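Local coordinates for protein 3-oxo-tetronate kinase (Cupriavidus necator, PDB 5DMH) that catalyses the ATP-dependent phosphorylation of 3-oxo-tetronate to 3-oxo-tetronate 4-phosphate, at residues A134-L139 against L249-G254. Sequence-based numbering, arbitrary orientation.
Sequences ALLAAL and LPLITG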
loop_
_atom_site.group_PDB
_atom_site.type_symbol
_atom_site.label_atom_id
_atom_site.label_comp_id
_atom_site.label_asym_id
_atom_site.label_seq_id
_atom_site.Cartn_x
_atom_site.Cartn_y
_atom_site.Cartn_z
ATOM N N ALA A 134 5.800 10.995 -14.830
ATOM C CA ALA A 134 4.769 10.936 -15.856
ATOM C C ALA A 134 3.533 11.706 -15.394
ATOM O O ALA A 134 2.864 12.362 -16.191
ATOM C CB ALA A 134 4.396 9.492 -16.185
ATOM N N LEU A 135 3.204 11.572 -14.118
ATOM C CA LEU A 135 2.039 12.238 -13.572
ATOM C C LEU A 135 2.241 13.753 -13.564
ATOM O O LEU A 135 1.330 14.500 -13.949
ATOM C CB LEU A 135 1.736 11.726 -12.175
ATOM C CG LEU A 135 1.187 10.297 -12.068
ATOM C CD1 LEU A 135 1.103 9.918 -10.636
ATOM C CD2 LEU A 135 -0.180 10.105 -12.735
ATOM N N LEU A 136 3.438 14.202 -13.165
ATOM C CA LEU A 136 3.768 15.631 -13.229
ATOM C C LEU A 136 3.602 16.185 -14.645
ATOM O O LEU A 136 2.988 17.234 -14.829
ATOM C CB LEU A 136 5.194 15.894 -12.756
ATOM C CG LEU A 136 5.428 15.906 -11.257
ATOM C CD1 LEU A 136 6.953 16.088 -11.012
ATOM C CD2 LEU A 136 4.607 16.994 -10.573
ATOM N N ALA A 137 4.139 15.474 -15.634
ATOM C CA ALA A 137 4.048 15.915 -17.017
ATOM C C ALA A 137 2.590 16.011 -17.434
ATOM O O ALA A 137 2.188 17.008 -18.046
ATOM C CB ALA A 137 4.795 14.987 -17.932
ATOM N N ALA A 138 1.796 14.994 -17.100
ATOM C CA ALA A 138 0.399 14.992 -17.507
ATOM C C ALA A 138 -0.412 16.074 -16.784
ATOM O O ALA A 138 -1.371 16.613 -17.344
ATOM C CB ALA A 138 -0.226 13.621 -17.357
ATOM N N LEU A 139 0.028 16.442 -15.578
ATOM C CA LEU A 139 -0.573 17.560 -14.855
ATOM C C LEU A 139 0.021 18.935 -15.244
ATOM O O LEU A 139 -0.455 19.967 -14.773
ATOM C CB LEU A 139 -0.364 17.338 -13.358
ATOM C CG LEU A 139 -1.448 16.907 -12.356
ATOM C CD1 LEU A 139 -2.814 16.588 -12.889
ATOM C CD2 LEU A 139 -0.942 15.764 -11.477
ATOM N N LEU A 249 0.107 22.379 -4.446
ATOM C CA LEU A 249 0.652 21.464 -5.442
ATOM C C LEU A 249 -0.433 20.556 -6.023
ATOM O O LEU A 249 -1.210 19.963 -5.279
ATOM C CB LEU A 249 1.772 20.612 -4.857
ATOM C CG LEU A 249 3.060 21.296 -4.411
ATOM C CD1 LEU A 249 4.062 20.234 -3.907
ATOM C CD2 LEU A 249 3.644 22.142 -5.525
ATOM N N PRO A 250 -0.497 20.457 -7.365
ATOM C CA PRO A 250 -1.368 19.498 -8.048
ATOM C C PRO A 250 -1.103 18.042 -7.632
ATOM O O PRO A 250 -2.056 17.238 -7.576
ATOM C CB PRO A 250 -0.996 19.689 -9.521
ATOM C CG PRO A 250 -0.447 21.048 -9.621
ATOM C CD PRO A 250 0.154 21.387 -8.306
ATOM N N LEU A 251 0.167 17.706 -7.392
ATOM C CA LEU A 251 0.586 16.325 -7.069
ATOM C C LEU A 251 1.470 16.278 -5.821
ATOM O O LEU A 251 2.405 17.066 -5.677
ATOM C CB LEU A 251 1.383 15.719 -8.235
ATOM C CG LEU A 251 1.833 14.277 -8.089
ATOM C CD1 LEU A 251 0.658 13.292 -8.063
ATOM C CD2 LEU A 251 2.851 13.887 -9.180
ATOM N N ILE A 252 1.141 15.359 -4.919
ATOM C CA ILE A 252 1.941 15.055 -3.753
ATOM C C ILE A 252 2.197 13.535 -3.797
ATOM O O ILE A 252 1.295 12.792 -4.150
ATOM C CB ILE A 252 1.188 15.447 -2.440
ATOM C CG1 ILE A 252 1.023 16.973 -2.369
ATOM C CG2 ILE A 252 1.955 14.948 -1.229
ATOM C CD1 ILE A 252 -0.000 17.460 -1.382
ATOM N N THR A 253 3.420 13.103 -3.473
ATOM C CA THR A 253 3.777 11.681 -3.465
ATOM C C THR A 253 4.432 11.235 -2.158
ATOM O O THR A 253 5.119 12.001 -1.462
ATOM C CB THR A 253 4.669 11.277 -4.647
ATOM O OG1 THR A 253 6.066 11.389 -4.316
ATOM C CG2 THR A 253 4.331 12.072 -5.928
ATOM N N GLY A 254 4.174 9.983 -1.806
ATOM C CA GLY A 254 4.695 9.429 -0.579
ATOM C C GLY A 254 3.919 8.236 -0.093
ATOM O O GLY A 254 3.182 7.580 -0.846
#
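Leu251 reaches from its strand into the face of the helix formed by Leu135, Leu136 and Leu139; its CB and CD2 both reach Leu136, while Leu139 meets CB and Leu135 meets CD2. CB lies 4.0 Å from CD2 of Leu139, with CD2 of Leu136 slightly farther off. Because CG stands anti to the backbone N (chi1 -177°), the chain continues outward between these two leucines, and both cross it at about a right angle. At the branch the two methyls part. Leu251 CD2 goes deepest toward the helix, 3.8 Å from CD2 of Leu136 and 3.9 Å from CB of Leu135, while Leu251 CD1 turns to CD1 of Leu135, a looser approach of 4.3 Å. The setting is the parallel alpha/beta core of the sugar-binding N-terminal domain: strand 251-254 lies between strands 111-115 and 144-147, and helix 128-139 covers one face of it. Residues 134-139 and 251-254 run nearly antiparallel (172°), their axes 9.8 Å apart at closest approach, so side chains alone bridge the gap. Backbone hydrogen bonds tie Pro250, Ile252 and Gly254 to strand 111-115, and Leu135 and Leu139 also rest on Phe114 and Phe112 of that strand. Leu136 rests on Thr144 of strand 144-147. Just ahead of the strand, Leu139 sets CG 4.0 Å from CB of Pro250. Its torsions depart from the usual staggered positions (chi1 -106°), placing CD2 over the base of Leu251 while CG faces the proline.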